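Local coordinates for alginate lyase (Aplysia kurodai, PDB 5GMT), which degrades alginate as a family 14 polysaccharide lyase, probably by beta-elimination and with specificity for polymannuronate, at residues Y63-S69 / T246-G250; V99-G105 / P258-Y264; F106-L112 / R140-D146. All coordinates share one frame; numbering follows the deposited sequence.

The three contacts cluster at one end of a sandwich of two antiparallel sheets, their centres 10 to 11 Å apart. Interaction 2 pairs strands 92-102 and 261-272 in one sheet; interaction 3 pairs strands 110-118 and 136-143 in the other, where strand 238-247 of interaction 1 is the next neighbour of 110-118. The chain runs through 63-69, 99-105, 106-112, 140-146, 246-250 and 258-264 in turn, so interaction 3 is nested inside both other contacts, whereas 1 and 2 cross. Residues 99-105 lead directly into 106-112, carrying the chain from one sheet to the other, and aromatic side chains from all three interactions meet between the sheets.

Interaction 1. Residues Y63-S69 / T246-G250; sequences YEKGSYS and TFFGG
Tyr63 and Phe248 form a T-shaped pair: the CD1-CE1 edge of Phe248 points at one face of the Tyr63 ring, with centroids 5.3 Å apart and planes at 81°. Phe248 CE1 comes within 3.7 Å of Tyr63 CG, and the Phe248 ring also meets Trp143 edge-to-face. Further along, Ser69 CB rests against the Phe247 ring, 3.8 Å from CE2.

Polar contacts hold both ends. Tyr63 OH lies 2.6 Å from Thr246 OG1; these hydroxyls continue by hydrogen bonds to Ser263 OG and to the backbone O of Lys111, respectively. Tyr63 thereby joins the end of strand 58-63, in one sheet of the beta-sandwich, to the end of strand 238-247 in the other. At the far end Ser69 OG, turned between its own N and carbonyl carbon (chi1 65°), donates a short 2.5 Å bond to Gly250 O, in the carbonyl plane and on a lone pair.

Between them a water bridges the two segments. A type II turn from Glu64 to Ser67 presents Glu64 O to both N and OG of Ser67, and the water donates to Ser67 OG at 3.0 Å while accepting from Phe248 N at 2.9 Å. The end of strand 58-63 and the loop after it form no strand bridge to 246-250; side-chain hydroxyls and a water engage its backbone groups beside an apolar ring pair.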
loop_
_atom_site.group_PDB
_atom_site.type_symbol
_atom_site.label_atom_id
_atom_site.label_comp_id
_atom_site.label_asym_id
_atom_site.label_seq_id
_atom_site.Cartn_x
_atom_site.Cartn_y
_atom_site.Cartn_z
ATOM N N TYR A 63 -0.278 16.788 0.564
ATOM C CA TYR A 63 0.935 16.845 -0.236
ATOM C C TYR A 63 1.062 18.246 -0.803
ATOM O O TYR A 63 0.271 18.666 -1.659
ATOM C CB TYR A 63 0.932 15.831 -1.392
ATOM C CG TYR A 63 0.288 14.492 -1.114
ATOM C CD1 TYR A 63 1.060 13.353 -0.850
ATOM C CD2 TYR A 63 -1.095 14.355 -1.143
ATOM C CE1 TYR A 63 0.454 12.133 -0.607
ATOM C CE2 TYR A 63 -1.704 13.151 -0.897
ATOM C CZ TYR A 63 -0.926 12.037 -0.636
ATOM O OH TYR A 63 -1.543 10.840 -0.403
ATOM N N GLU A 64 2.062 18.965 -0.331
ATOM C CA GLU A 64 2.294 20.316 -0.791
ATOM C C GLU A 64 2.713 20.321 -2.255
ATOM O O GLU A 64 3.419 19.419 -2.697
ATOM C CB GLU A 64 3.364 20.957 0.071
ATOM C CG GLU A 64 3.526 22.423 -0.119
ATOM C CD GLU A 64 3.969 23.078 1.168
ATOM O OE1 GLU A 64 3.307 24.059 1.583
ATOM O OE2 GLU A 64 4.960 22.587 1.766
ATOM N N LYS A 65 2.275 21.335 -2.996
ATOM C CA LYS A 65 2.734 21.541 -4.366
ATOM C C LYS A 65 4.252 21.492 -4.396
ATOM O O LYS A 65 4.914 22.106 -3.555
ATOM C CB LYS A 65 2.213 22.882 -4.903
ATOM C CG LYS A 65 2.581 23.165 -6.352
ATOM C CD LYS A 65 1.837 24.393 -6.869
ATOM C CE LYS A 65 2.171 24.641 -8.344
ATOM N NZ LYS A 65 1.322 25.725 -8.919
ATOM N N GLY A 66 4.814 20.700 -5.309
ATOM C CA GLY A 66 6.261 20.606 -5.422
ATOM C C GLY A 66 6.886 19.478 -4.611
ATOM O O GLY A 66 8.072 19.185 -4.744
ATOM N N SER A 67 6.099 18.838 -3.758
ATOM C CA SER A 67 6.674 17.838 -2.852
ATOM C C SER A 67 6.851 16.486 -3.532
ATOM O O SER A 67 6.131 16.133 -4.463
ATOM C CB SER A 67 5.809 17.676 -1.586
ATOM O OG SER A 67 4.558 17.088 -1.883
ATOM N N TYR A 68 7.847 15.754 -3.060
ATOM C CA TYR A 68 8.023 14.355 -3.404
ATOM C C TYR A 68 8.896 13.754 -2.309
ATOM O O TYR A 68 9.168 14.418 -1.309
ATOM C CB TYR A 68 8.635 14.178 -4.804
ATOM C CG TYR A 68 9.988 14.827 -4.981
ATOM C CD1 TYR A 68 11.152 14.072 -4.930
ATOM C CD2 TYR A 68 10.100 16.194 -5.215
ATOM C CE1 TYR A 68 12.395 14.659 -5.101
ATOM C CE2 TYR A 68 11.344 16.795 -5.382
ATOM C CZ TYR A 68 12.484 16.019 -5.323
ATOM O OH TYR A 68 13.721 16.599 -5.496
ATOM N N SER A 69 9.333 12.510 -2.493
ATOM C CA SER A 69 9.956 11.744 -1.414
ATOM C C SER A 69 11.152 12.428 -0.751
ATOM O O SER A 69 11.447 12.152 0.402
ATOM C CB SER A 69 10.399 10.376 -1.937
ATOM O OG SER A 69 11.424 10.526 -2.902
ATOM N N THR A 246 2.352 6.963 1.662
ATOM C CA THR A 246 1.826 7.802 0.590
ATOM C C THR A 246 2.619 9.114 0.495
ATOM O O THR A 246 2.857 9.818 1.490
ATOM C CB THR A 246 0.291 8.067 0.778
ATOM O OG1 THR A 246 -0.262 8.635 -0.420
ATOM C CG2 THR A 246 0.008 8.981 1.978
ATOM N N PHE A 247 3.055 9.388 -0.728
ATOM C CA PHE A 247 3.881 10.529 -1.076
ATOM C C PHE A 247 4.047 10.462 -2.586
ATOM O O PHE A 247 3.839 9.401 -3.178
ATOM C CB PHE A 247 5.240 10.488 -0.369
ATOM C CG PHE A 247 6.006 9.213 -0.594
ATOM C CD1 PHE A 247 5.922 8.168 0.320
ATOM C CD2 PHE A 247 6.811 9.061 -1.712
ATOM C CE1 PHE A 247 6.633 6.989 0.117
ATOM C CE2 PHE A 247 7.524 7.901 -1.918
ATOM C CZ PHE A 247 7.440 6.861 -0.999
ATOM N N PHE A 248 4.397 11.584 -3.205
ATOM C CA PHE A 248 4.695 11.594 -4.636
ATOM C C PHE A 248 6.118 11.087 -4.868
ATOM O O PHE A 248 7.034 11.402 -4.100
ATOM C CB PHE A 248 4.529 13.008 -5.218
ATOM C CG PHE A 248 3.101 13.388 -5.487
ATOM C CD1 PHE A 248 2.230 13.661 -4.436
ATOM C CD2 PHE A 248 2.630 13.481 -6.790
ATOM C CE1 PHE A 248 0.907 14.010 -4.683
ATOM C CE2 PHE A 248 1.315 13.829 -7.044
ATOM C CZ PHE A 248 0.450 14.090 -5.986
ATOM N N GLY A 249 6.303 10.288 -5.919
ATOM C CA GLY A 249 7.635 9.839 -6.283
ATOM C C GLY A 249 7.869 8.359 -6.044
ATOM O O GLY A 249 6.988 7.669 -5.519
ATOM N N GLY A 250 9.035 7.856 -6.453
ATOM C CA GLY A 250 10.025 8.633 -7.181
ATOM C C GLY A 250 10.966 9.429 -6.300
ATOM O O GLY A 250 10.605 9.841 -5.196
HETATM O O HOH W 1 4.931 14.159 -1.933
#

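Interaction 2. Residues V99-G105 / P258-Y264; sequences VYFENFG and PNDCYSY
The sulfur of Cys261 sits over the face of the Phe104 ring, SG 4.2 Å from the ring centroid and 20° off its normal, while Phe101 CD2 covers the centre of the opposite face. This sulfur-aromatic contact marks the point where an antiparallel strand pair opens into loops, in a beta-sandwich consistent with the concanavalin-like jelly roll of the family.

The axes of the short strands 99-102 and 261-264 approach to 4.7 Å, nearly antiparallel. Tyr100 with Tyr264 and Glu102 with Tyr262 are hydrogen-bonded pairs, each joined by two N-H...O bonds; Phe101 with Ser263 is the non-hydrogen-bonded pair between them. A side-chain hydrogen bond lies on the face bearing the tyrosines. Glu102 reaches out with CG anti to its N, and Tyr264 OH donates to its OE1 at 2.7 Å, approaching from above the carboxylate plane, 37° out of it. A water donates to both Glu102 OE2 and Tyr264 OH, closing a ring, and His53 gives OE1 a second partner. The Tyr262 ring lies alongside Glu102, its CD1 3.4 Å from OE2. Tyr100 and Tyr264 point the same way and touch through CB and CD1; His53 stacks on the Tyr100 ring.

Beyond the strands two asparagines cross at about a right angle, and each amide donates to a backbone oxygen of the other segment. Asn103 ND2 donates to Asp260 O at 2.9 Å. Asn259 ND2 meets Asn103 O at 3.0 Å with a nearly straight N-H...O angle of 174°, the oxygen lying in the Asn259 amide plane but the donor standing above the Asn103 carbonyl plane.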
loop_
_atom_site.group_PDB
_atom_site.type_symbol
_atom_site.label_atom_id
_atom_site.label_comp_id
_atom_site.label_asym_id
_atom_site.label_seq_id
_atom_site.Cartn_x
_atom_site.Cartn_y
_atom_site.Cartn_z
ATOM N N VAL A 99 -10.246 5.416 -0.251
ATOM C CA VAL A 99 -9.432 6.617 -0.415
ATOM C C VAL A 99 -10.079 7.621 -1.381
ATOM O O VAL A 99 -10.572 7.249 -2.450
ATOM C CB VAL A 99 -8.001 6.258 -0.897
ATOM C CG1 VAL A 99 -8.042 5.457 -2.201
ATOM C CG2 VAL A 99 -7.144 7.497 -1.057
ATOM N N TYR A 100 -10.087 8.889 -0.966
ATOM C CA TYR A 100 -10.523 10.012 -1.794
ATOM C C TYR A 100 -9.313 10.803 -2.289
ATOM O O TYR A 100 -8.439 11.150 -1.495
ATOM C CB TYR A 100 -11.453 10.930 -0.983
ATOM C CG TYR A 100 -12.153 12.004 -1.789
ATOM C CD1 TYR A 100 -11.506 13.187 -2.128
ATOM C CD2 TYR A 100 -13.476 11.846 -2.177
ATOM C CE1 TYR A 100 -12.159 14.181 -2.864
ATOM C CE2 TYR A 100 -14.134 12.828 -2.911
ATOM C CZ TYR A 100 -13.471 13.990 -3.247
ATOM O OH TYR A 100 -14.137 14.960 -3.976
ATOM N N PHE A 101 -9.257 11.099 -3.587
ATOM C CA PHE A 101 -8.204 11.960 -4.129
ATOM C C PHE A 101 -8.751 13.348 -4.398
ATOM O O PHE A 101 -9.671 13.508 -5.190
ATOM C CB PHE A 101 -7.623 11.391 -5.433
ATOM C CG PHE A 101 -6.966 10.051 -5.272
ATOM C CD1 PHE A 101 -7.705 8.882 -5.410
ATOM C CD2 PHE A 101 -5.617 9.959 -4.983
ATOM C CE1 PHE A 101 -7.110 7.637 -5.265
ATOM C CE2 PHE A 101 -5.011 8.706 -4.840
ATOM C CZ PHE A 101 -5.766 7.549 -4.977
ATOM N N GLU A 102 -8.175 14.351 -3.751
ATOM C CA GLU A 102 -8.646 15.723 -3.944
ATOM C C GLU A 102 -7.598 16.583 -4.640
ATOM O O GLU A 102 -6.498 16.781 -4.114
ATOM C CB GLU A 102 -9.028 16.343 -2.599
ATOM C CG GLU A 102 -9.505 17.776 -2.716
ATOM C CD GLU A 102 -9.756 18.393 -1.362
ATOM O OE1 GLU A 102 -10.483 17.766 -0.561
ATOM O OE2 GLU A 102 -9.214 19.490 -1.096
ATOM N N ASN A 103 -7.955 17.078 -5.828
ATOM C CA ASN A 103 -7.107 17.960 -6.637
ATOM C C ASN A 103 -5.866 17.264 -7.215
ATOM O O ASN A 103 -4.784 17.848 -7.266
ATOM C CB ASN A 103 -6.683 19.191 -5.833
ATOM C CG ASN A 103 -6.377 20.381 -6.717
ATOM O OD1 ASN A 103 -6.964 20.531 -7.786
ATOM N ND2 ASN A 103 -5.444 21.217 -6.291
ATOM N N PHE A 104 -6.043 16.020 -7.654
ATOM C CA PHE A 104 -5.001 15.283 -8.367
ATOM C C PHE A 104 -5.209 15.427 -9.879
ATOM O O PHE A 104 -6.296 15.124 -10.369
ATOM C CB PHE A 104 -5.025 13.799 -7.982
ATOM C CG PHE A 104 -4.441 13.503 -6.619
ATOM C CD1 PHE A 104 -5.051 13.972 -5.470
ATOM C CD2 PHE A 104 -3.297 12.723 -6.495
ATOM C CE1 PHE A 104 -4.516 13.688 -4.220
ATOM C CE2 PHE A 104 -2.755 12.436 -5.241
ATOM C CZ PHE A 104 -3.369 12.918 -4.111
ATOM N N GLY A 105 -4.189 15.861 -10.621
ATOM C CA GLY A 105 -2.883 16.190 -10.075
ATOM C C GLY A 105 -1.996 14.989 -9.777
ATOM O O GLY A 105 -1.210 15.036 -8.840
ATOM N N PRO A 258 2.115 18.344 -8.735
ATOM C CA PRO A 258 1.759 19.528 -9.530
ATOM C C PRO A 258 0.880 20.501 -8.745
ATOM O O PRO A 258 0.949 21.702 -8.994
ATOM C CB PRO A 258 1.018 18.939 -10.739
ATOM C CG PRO A 258 0.624 17.568 -10.341
ATOM C CD PRO A 258 1.672 17.092 -9.372
ATOM N N ASN A 259 0.102 19.981 -7.795
ATOM C CA ASN A 259 -0.824 20.787 -7.003
ATOM C C ASN A 259 -0.668 20.603 -5.492
ATOM O O ASN A 259 -0.201 19.567 -5.023
ATOM C CB ASN A 259 -2.268 20.447 -7.353
ATOM C CG ASN A 259 -2.563 20.501 -8.844
ATOM O OD1 ASN A 259 -2.020 21.317 -9.579
ATOM N ND2 ASN A 259 -3.474 19.647 -9.278
ATOM N N ASP A 260 -1.085 21.610 -4.731
ATOM C CA ASP A 260 -1.476 21.376 -3.355
ATOM C C ASP A 260 -2.655 20.410 -3.406
ATOM O O ASP A 260 -3.681 20.711 -4.021
ATOM C CB ASP A 260 -1.864 22.683 -2.651
ATOM C CG ASP A 260 -0.682 23.626 -2.470
ATOM O OD1 ASP A 260 0.377 23.172 -1.999
ATOM O OD2 ASP A 260 -0.797 24.821 -2.828
ATOM N N CYS A 261 -2.514 19.238 -2.792
ATOM C CA CYS A 261 -3.568 18.236 -2.914
ATOM C C CYS A 261 -3.655 17.379 -1.657
ATOM O O CYS A 261 -2.780 17.430 -0.781
ATOM C CB CYS A 261 -3.335 17.363 -4.151
ATOM S SG CYS A 261 -1.723 16.534 -4.150
ATOM N N TYR A 262 -4.735 16.605 -1.570
ATOM C CA TYR A 262 -5.071 15.898 -0.345
ATOM C C TYR A 262 -5.652 14.523 -0.618
ATOM O O TYR A 262 -6.464 14.330 -1.536
ATOM C CB TYR A 262 -6.096 16.688 0.483
ATOM C CG TYR A 262 -5.766 18.134 0.736
ATOM C CD1 TYR A 262 -5.982 19.091 -0.243
ATOM C CD2 TYR A 262 -5.281 18.551 1.972
ATOM C CE1 TYR A 262 -5.700 20.420 -0.008
ATOM C CE2 TYR A 262 -5.000 19.879 2.220
ATOM C CZ TYR A 262 -5.206 20.808 1.217
ATOM O OH TYR A 262 -4.940 22.135 1.447
ATOM N N SER A 263 -5.277 13.570 0.217
ATOM C CA SER A 263 -5.947 12.294 0.202
ATOM C C SER A 263 -6.643 12.086 1.538
ATOM O O SER A 263 -6.227 12.632 2.560
ATOM C CB SER A 263 -4.970 11.148 -0.096
ATOM O OG SER A 263 -3.907 11.099 0.841
ATOM N N TYR A 264 -7.709 11.298 1.510
ATOM C CA TYR A 264 -8.502 10.991 2.693
ATOM C C TYR A 264 -8.689 9.491 2.790
ATOM O O TYR A 264 -9.039 8.860 1.803
ATOM C CB TYR A 264 -9.884 11.651 2.620
ATOM C CG TYR A 264 -9.870 13.149 2.455
ATOM C CD1 TYR A 264 -9.451 13.736 1.264
ATOM C CD2 TYR A 264 -10.316 13.977 3.480
ATOM C CE1 TYR A 264 -9.449 15.126 1.109
ATOM C CE2 TYR A 264 -10.324 15.368 3.332
ATOM C CZ TYR A 264 -9.891 15.925 2.148
ATOM O OH TYR A 264 -9.900 17.286 1.993
HETATM O O HOH W 2 -9.773 20.112 1.497
HETATM O O HOH W 3 -0.840 17.244 -7.315
#

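Interaction 3. Residues F106-L112 / R140-D146; sequences FGIGGKL and RLMWRKD
Trp143 lies flat against the Gly109-Gly110 backbone, a chi1 of 72° placing CG over its own main chain and swinging the indole back across the two glycines. Gly110 CA stands 3.6 Å over the centroid of the six-membered ring in a CH-pi contact, a fit that a CB on Gly110 would break by running into CZ2. Phe106 comes to the opposite face with its edge, CD1 3.6 Å from Trp143 CD1, and Leu112 CG packs in the ring plane 3.8 Å from CE3. Trp143 NE1 donates to Phe106 O at 2.8 Å on a lone pair, and the same oxygen takes Gly109 N, closing a type II' turn with Gly107 at its positive-phi corner. Without the indole, with an alanine here, Phe106 O would probably lose its side-chain donor and a gap would open between Phe106 and Gly110.

The turn leads into strand 110-118, which pairs antiparallel with 136-143 in one sheet of the sandwich; Gly110 with Trp143 and Leu112 with Leu141 are the hydrogen-bonded pairs. On the sheet face bearing Lys111 and Met142 those two chains run side by side, NZ 3.3 Å from SD; the hydrogen bond of NZ goes to Gly249 O.

Past Trp143 the strand pairing ends, though the chains stay close, and waters bridge their more exposed side. One donates to Gly107 O and accepts from Asp146 N, beside the exposed Lys145. A second donates to Ile108 O and accepts from Arg144 NH2 at 2.9 Å, in the plane of a guanidinium that is salt-bridged to Glu150 through NE.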
loop_
_atom_site.group_PDB
_atom_site.type_symbol
_atom_site.label_atom_id
_atom_site.label_comp_id
_atom_site.label_asym_id
_atom_site.label_seq_id
_atom_site.Cartn_x
_atom_site.Cartn_y
_atom_site.Cartn_z
ATOM N N PHE A 106 -2.111 13.916 -10.558
ATOM C CA PHE A 106 -1.384 12.673 -10.239
ATOM C C PHE A 106 0.099 12.745 -10.589
ATOM O O PHE A 106 0.884 11.890 -10.164
ATOM C CB PHE A 106 -2.019 11.475 -10.957
ATOM C CG PHE A 106 -3.391 11.118 -10.442
ATOM C CD1 PHE A 106 -3.535 10.394 -9.269
ATOM C CD2 PHE A 106 -4.537 11.514 -11.130
ATOM C CE1 PHE A 106 -4.791 10.062 -8.795
ATOM C CE2 PHE A 106 -5.799 11.185 -10.659
ATOM C CZ PHE A 106 -5.931 10.464 -9.491
ATOM N N GLY A 107 0.488 13.768 -11.347
ATOM C CA GLY A 107 1.877 13.914 -11.764
ATOM C C GLY A 107 2.344 12.671 -12.512
ATOM O O GLY A 107 1.682 12.213 -13.448
ATOM N N ILE A 108 3.464 12.097 -12.080
ATOM C CA ILE A 108 3.920 10.846 -12.669
ATOM C C ILE A 108 4.048 9.759 -11.610
ATOM O O ILE A 108 4.877 8.858 -11.734
ATOM C CB ILE A 108 5.264 11.020 -13.407
ATOM C CG1 ILE A 108 6.332 11.590 -12.476
ATOM C CG2 ILE A 108 5.081 11.939 -14.612
ATOM C CD1 ILE A 108 7.730 11.598 -13.083
ATOM N N GLY A 109 3.223 9.851 -10.568
ATOM C CA GLY A 109 3.092 8.752 -9.638
ATOM C C GLY A 109 3.427 8.977 -8.182
ATOM O O GLY A 109 4.139 9.906 -7.805
ATOM N N GLY A 110 2.918 8.077 -7.355
ATOM C CA GLY A 110 3.192 8.115 -5.935
ATOM C C GLY A 110 2.628 6.891 -5.235
ATOM O O GLY A 110 2.036 6.020 -5.867
ATOM N N LYS A 111 2.794 6.853 -3.915
ATOM C CA LYS A 111 2.529 5.642 -3.134
ATOM C C LYS A 111 1.153 5.623 -2.496
ATOM O O LYS A 111 0.607 6.674 -2.171
ATOM C CB LYS A 111 3.589 5.492 -2.042
ATOM C CG LYS A 111 4.799 4.625 -2.434
ATOM C CD LYS A 111 5.518 5.186 -3.636
ATOM C CE LYS A 111 6.824 4.450 -3.921
ATOM N NZ LYS A 111 7.452 4.966 -5.183
ATOM N N LEU A 112 0.613 4.416 -2.321
ATOM C CA LEU A 112 -0.612 4.176 -1.547
ATOM C C LEU A 112 -0.406 2.966 -0.642
ATOM O O LEU A 112 0.430 2.098 -0.940
ATOM C CB LEU A 112 -1.805 3.941 -2.482
ATOM C CG LEU A 112 -2.292 5.128 -3.306
ATOM C CD1 LEU A 112 -3.263 4.612 -4.376
ATOM C CD2 LEU A 112 -2.979 6.191 -2.422
ATOM N N ARG A 140 2.828 -2.398 -1.403
ATOM C CA ARG A 140 2.115 -1.133 -1.603
ATOM C C ARG A 140 1.476 -1.044 -2.992
ATOM O O ARG A 140 1.810 -1.803 -3.902
ATOM C CB ARG A 140 3.067 0.044 -1.411
ATOM C CG ARG A 140 3.595 0.174 0.001
ATOM C CD ARG A 140 4.642 1.257 0.057
ATOM N NE ARG A 140 5.890 0.849 -0.594
ATOM C CZ ARG A 140 6.987 1.592 -0.657
ATOM N NH1 ARG A 140 7.023 2.801 -0.095
ATOM N NH2 ARG A 140 8.060 1.117 -1.286
ATOM N N LEU A 141 0.528 -0.124 -3.129
ATOM C CA LEU A 141 0.011 0.246 -4.443
ATOM C C LEU A 141 0.720 1.521 -4.867
ATOM O O LEU A 141 1.337 2.203 -4.042
ATOM C CB LEU A 141 -1.511 0.438 -4.409
ATOM C CG LEU A 141 -2.428 -0.784 -4.562
ATOM C CD1 LEU A 141 -2.158 -1.803 -3.476
ATOM C CD2 LEU A 141 -3.900 -0.348 -4.519
ATOM N N MET A 142 0.670 1.834 -6.154
ATOM C CA MET A 142 1.126 3.137 -6.612
ATOM C C MET A 142 0.113 3.700 -7.577
ATOM O O MET A 142 -0.611 2.940 -8.216
ATOM C CB MET A 142 2.499 3.056 -7.292
ATOM C CG MET A 142 3.682 3.196 -6.341
ATOM S SD MET A 142 5.242 3.530 -7.200
ATOM C CE MET A 142 4.924 5.142 -7.909
ATOM N N TRP A 143 0.031 5.024 -7.658
ATOM C CA TRP A 143 -0.590 5.631 -8.828
ATOM C C TRP A 143 0.533 6.042 -9.758
ATOM O O TRP A 143 1.710 6.067 -9.376
ATOM C CB TRP A 143 -1.494 6.826 -8.473
ATOM C CG TRP A 143 -0.783 8.088 -8.046
ATOM C CD1 TRP A 143 -0.254 9.062 -8.858
ATOM C CD2 TRP A 143 -0.554 8.522 -6.702
ATOM N NE1 TRP A 143 0.307 10.061 -8.095
ATOM C CE2 TRP A 143 0.127 9.758 -6.768
ATOM C CE3 TRP A 143 -0.858 7.983 -5.445
ATOM C CZ2 TRP A 143 0.516 10.460 -5.626
ATOM C CZ3 TRP A 143 -0.478 8.689 -4.311
ATOM C CH2 TRP A 143 0.207 9.912 -4.410
ATOM N N ARG A 144 0.161 6.310 -10.997
ATOM C CA ARG A 144 1.117 6.707 -12.002
ATOM C C ARG A 144 0.528 7.858 -12.782
ATOM O O ARG A 144 -0.496 8.432 -12.387
ATOM C CB ARG A 144 1.453 5.536 -12.931
ATOM C CG ARG A 144 2.231 4.402 -12.270
ATOM C CD ARG A 144 3.707 4.754 -12.103
ATOM N NE ARG A 144 4.445 3.702 -11.403
ATOM C CZ ARG A 144 5.738 3.776 -11.085
ATOM N NH1 ARG A 144 6.330 2.780 -10.433
ATOM N NH2 ARG A 144 6.442 4.848 -11.426
ATOM N N LYS A 145 1.197 8.205 -13.873
ATOM C CA LYS A 145 0.675 9.157 -14.837
ATOM C C LYS A 145 -0.815 8.935 -15.095
ATOM O O LYS A 145 -1.250 7.798 -15.285
ATOM C CB LYS A 145 1.472 9.018 -16.137
ATOM C CG LYS A 145 0.995 9.863 -17.274
ATOM C CD LYS A 145 1.634 9.413 -18.587
ATOM C CE LYS A 145 3.134 9.163 -18.419
ATOM N NZ LYS A 145 3.767 8.678 -19.679
ATOM N N ASP A 146 -1.590 10.019 -15.086
ATOM C CA ASP A 146 -3.029 9.982 -15.384
ATOM C C ASP A 146 -3.845 9.143 -14.397
ATOM O O ASP A 146 -4.984 8.764 -14.681
ATOM C CB ASP A 146 -3.263 9.473 -16.813
ATOM C CG ASP A 146 -2.524 10.307 -17.859
ATOM O OD1 ASP A 146 -2.450 11.544 -17.688
ATOM O OD2 ASP A 146 -2.010 9.725 -18.842
HETATM O O HOH W 4 -0.810 12.681 -14.412
HETATM O O HOH W 5 6.087 7.040 -13.290
#